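Local coordinates for pectate lyase (Bacillus, PDB 3VMV), which probably cleaves pectate (polygalacturonate) as a secreted pectate lyase of polysaccharide lyase family 1, built as a right-handed parallel beta-helix, at residues Ser168-Glu173 with His197-Asn202. Numbering follows the deposited sequence.
Sequences SWNKFE and HHNYFN
Asn199 OD1 takes two hydrogen bonds from Asn170 of the preceding coil, one from backbone N at 2.9 Å and one from ND2 at 3.0 Å. The two amides run side by side, planes 7° apart, turned the same way by a CG anti to the carbonyl carbon in both (chi1 near -57°). Asparagine suits this bend because one amide both accepts and donates: Asn170 OD1 accepts from Asn137 N, as Asn221 OD1 does from Asn199 N, while Asn170 ND2 also bonds to Ile134 O and Asn199 ND2 to Val167 O. This is the asparagine ladder of parallel beta-helices, set at a turn where Trp169 and His198 have left-handed backbone angles.

Beside the ladder, His198 CB sits 3.4 Å from the centroid of the Trp169 six-membered ring, a CH-pi contact, and the imidazole lies over the same face as an offset stack, planes 13° apart. His136 also stacks on Trp169, so the aromatic column spans three coils; helix 309-319 packs against it. The His198 imidazole is held at both nitrogens, ND1 sharing a nearly straight bond of 2.8 Å with His197 ND1, and NE2 meeting Gln307. Ser168 is small enough to lay CB over the His197 face, and its OG bonds to Asp135 and Trp133.

Past the bend, backbone bonds such as Phe172 N to Tyr200 O (2.8 Å) join the parallel strands. Phe172 CD2 comes to 3.4 Å from Phe201 CE1, the rings meeting obliquely; phenylalanines suit this buried face, and Phe139 and Phe223 extend the row. Polar Glu173 and Asn202 suit the other, partly exposed face, where Asn202 ND2 hydrogen-bonds to Glu173 OE2 on its anti side (2.9 Å). Repeating like groups thus satisfies buried amides and matches aromatic surfaces between coils; in the His197–His198 bond one ND1 presumably donates a hydrogen and the other offers its lone pair.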
loop_
_atom_site.group_PDB
_atom_site.type_symbol
_atom_site.label_atom_id
_atom_site.label_comp_id
_atom_site.label_asym_id
_atom_site.label_seq_id
_atom_site.Cartn_x
_atom_site.Cartn_y
_atom_site.Cartn_z
ATOM N N SER A 168 0.362 6.698 -2.097
ATOM C CA SER A 168 -0.339 7.945 -2.412
ATOM C C SER A 168 -1.160 7.864 -3.676
ATOM O O SER A 168 -0.762 7.261 -4.666
ATOM C CB SER A 168 0.692 9.082 -2.507
ATOM O OG SER A 168 1.669 8.839 -3.506
ATOM N N TRP A 169 -2.303 8.550 -3.668
ATOM C CA TRP A 169 -3.084 8.748 -4.902
ATOM C C TRP A 169 -3.569 7.466 -5.575
ATOM O O TRP A 169 -3.802 7.459 -6.767
ATOM C CB TRP A 169 -2.322 9.625 -5.930
ATOM C CG TRP A 169 -2.089 11.029 -5.374
ATOM C CD1 TRP A 169 -0.900 11.550 -4.905
ATOM C CD2 TRP A 169 -3.064 12.091 -5.304
ATOM N NE1 TRP A 169 -1.094 12.882 -4.552
ATOM C CE2 TRP A 169 -2.404 13.225 -4.764
ATOM C CE3 TRP A 169 -4.427 12.183 -5.629
ATOM C CZ2 TRP A 169 -3.067 14.458 -4.542
ATOM C CZ3 TRP A 169 -5.082 13.420 -5.425
ATOM C CH2 TRP A 169 -4.379 14.528 -4.880
ATOM N N ASN A 170 -3.717 6.385 -4.807
ATOM C CA ASN A 170 -4.153 5.131 -5.402
ATOM C C ASN A 170 -5.615 4.905 -5.170
ATOM O O ASN A 170 -6.211 5.515 -4.273
ATOM C CB ASN A 170 -3.418 3.947 -4.745
ATOM C CG ASN A 170 -1.902 4.072 -4.823
ATOM O OD1 ASN A 170 -1.316 3.853 -5.885
ATOM N ND2 ASN A 170 -1.249 4.344 -3.673
ATOM N N LYS A 171 -6.209 4.011 -5.944
ATOM C CA LYS A 171 -7.562 3.525 -5.604
ATOM C C LYS A 171 -7.420 2.083 -5.139
ATOM O O LYS A 171 -6.701 1.304 -5.759
ATOM C CB LYS A 171 -8.474 3.559 -6.812
ATOM C CG LYS A 171 -8.698 4.986 -7.359
ATOM C CD LYS A 171 -9.745 4.945 -8.489
ATOM C CE LYS A 171 -10.076 6.375 -8.962
ATOM N NZ LYS A 171 -11.161 6.322 -9.998
ATOM N N PHE A 172 -8.048 1.772 -3.999
ATOM C CA PHE A 172 -8.143 0.402 -3.475
ATOM C C PHE A 172 -9.648 0.129 -3.414
ATOM O O PHE A 172 -10.374 0.809 -2.680
ATOM C CB PHE A 172 -7.634 0.356 -2.025
ATOM C CG PHE A 172 -6.152 0.552 -1.859
ATOM C CD1 PHE A 172 -5.321 -0.561 -1.679
ATOM C CD2 PHE A 172 -5.579 1.830 -1.883
ATOM C CE1 PHE A 172 -3.954 -0.433 -1.492
ATOM C CE2 PHE A 172 -4.214 1.977 -1.692
ATOM C CZ PHE A 172 -3.382 0.831 -1.519
ATOM N N GLU A 173 -10.154 -0.855 -4.156
ATOM C CA GLU A 173 -11.581 -1.040 -4.240
ATOM C C GLU A 173 -11.912 -2.504 -4.319
ATOM O O GLU A 173 -11.116 -3.315 -4.779
ATOM C CB GLU A 173 -12.130 -0.376 -5.498
ATOM C CG GLU A 173 -11.795 1.114 -5.622
ATOM C CD GLU A 173 -12.624 1.824 -6.702
ATOM O OE1 GLU A 173 -12.030 2.325 -7.684
ATOM O OE2 GLU A 173 -13.877 1.908 -6.572
ATOM N N HIS A 197 -1.547 8.778 1.805
ATOM C CA HIS A 197 -2.285 10.018 1.576
ATOM C C HIS A 197 -2.946 10.067 0.228
ATOM O O HIS A 197 -2.469 9.511 -0.765
ATOM C CB HIS A 197 -1.374 11.269 1.834
ATOM C CG HIS A 197 -0.382 11.555 0.755
ATOM N ND1 HIS A 197 -0.665 12.388 -0.314
ATOM C CD2 HIS A 197 0.893 11.130 0.572
ATOM C CE1 HIS A 197 0.404 12.460 -1.098
ATOM N NE2 HIS A 197 1.358 11.699 -0.584
ATOM N N HIS A 198 -4.104 10.722 0.195
ATOM C CA HIS A 198 -4.855 10.915 -1.050
ATOM C C HIS A 198 -5.243 9.641 -1.758
ATOM O O HIS A 198 -5.354 9.616 -2.965
ATOM C CB HIS A 198 -4.132 11.895 -1.982
ATOM C CG HIS A 198 -4.124 13.297 -1.462
ATOM N ND1 HIS A 198 -3.100 13.802 -0.683
ATOM C CD2 HIS A 198 -5.059 14.273 -1.544
ATOM C CE1 HIS A 198 -3.383 15.056 -0.363
ATOM N NE2 HIS A 198 -4.557 15.368 -0.882
ATOM N N ASN A 199 -5.467 8.583 -0.993
ATOM C CA ASN A 199 -6.011 7.368 -1.603
ATOM C C ASN A 199 -7.520 7.324 -1.481
ATOM O O ASN A 199 -8.110 7.915 -0.560
ATOM C CB ASN A 199 -5.456 6.112 -0.900
ATOM C CG ASN A 199 -3.934 6.041 -0.940
ATOM O OD1 ASN A 199 -3.332 5.733 -1.965
ATOM N ND2 ASN A 199 -3.286 6.385 0.201
ATOM N N TYR A 200 -8.121 6.540 -2.363
ATOM C CA TYR A 200 -9.529 6.202 -2.293
ATOM C C TYR A 200 -9.627 4.756 -1.821
ATOM O O TYR A 200 -9.044 3.858 -2.472
ATOM C CB TYR A 200 -10.080 6.269 -3.704
ATOM C CG TYR A 200 -11.568 6.112 -3.892
ATOM C CD1 TYR A 200 -12.491 6.779 -3.075
ATOM C CD2 TYR A 200 -12.069 5.340 -4.938
ATOM C CE1 TYR A 200 -13.854 6.664 -3.302
ATOM C CE2 TYR A 200 -13.432 5.228 -5.143
ATOM C CZ TYR A 200 -14.301 5.900 -4.358
ATOM O OH TYR A 200 -15.681 5.818 -4.563
ATOM N N PHE A 201 -10.301 4.550 -0.688
ATOM C CA PHE A 201 -10.505 3.211 -0.112
ATOM C C PHE A 201 -11.990 2.931 -0.185
ATOM O O PHE A 201 -12.748 3.471 0.607
ATOM C CB PHE A 201 -10.048 3.214 1.347
ATOM C CG PHE A 201 -8.563 3.527 1.544
ATOM C CD1 PHE A 201 -7.561 2.694 1.033
ATOM C CD2 PHE A 201 -8.168 4.617 2.311
ATOM C CE1 PHE A 201 -6.207 2.991 1.267
ATOM C CE2 PHE A 201 -6.834 4.890 2.601
ATOM C CZ PHE A 201 -5.832 4.085 2.050
ATOM N N ASN A 202 -12.453 2.092 -1.111
ATOM C CA ASN A 202 -13.889 2.025 -1.388
ATOM C C ASN A 202 -14.375 0.572 -1.561
ATOM O O ASN A 202 -13.784 -0.201 -2.304
ATOM C CB ASN A 202 -14.164 2.817 -2.679
ATOM C CG ASN A 202 -15.582 2.683 -3.139
ATOM O OD1 ASN A 202 -16.510 3.022 -2.406
ATOM N ND2 ASN A 202 -15.762 2.232 -4.372
#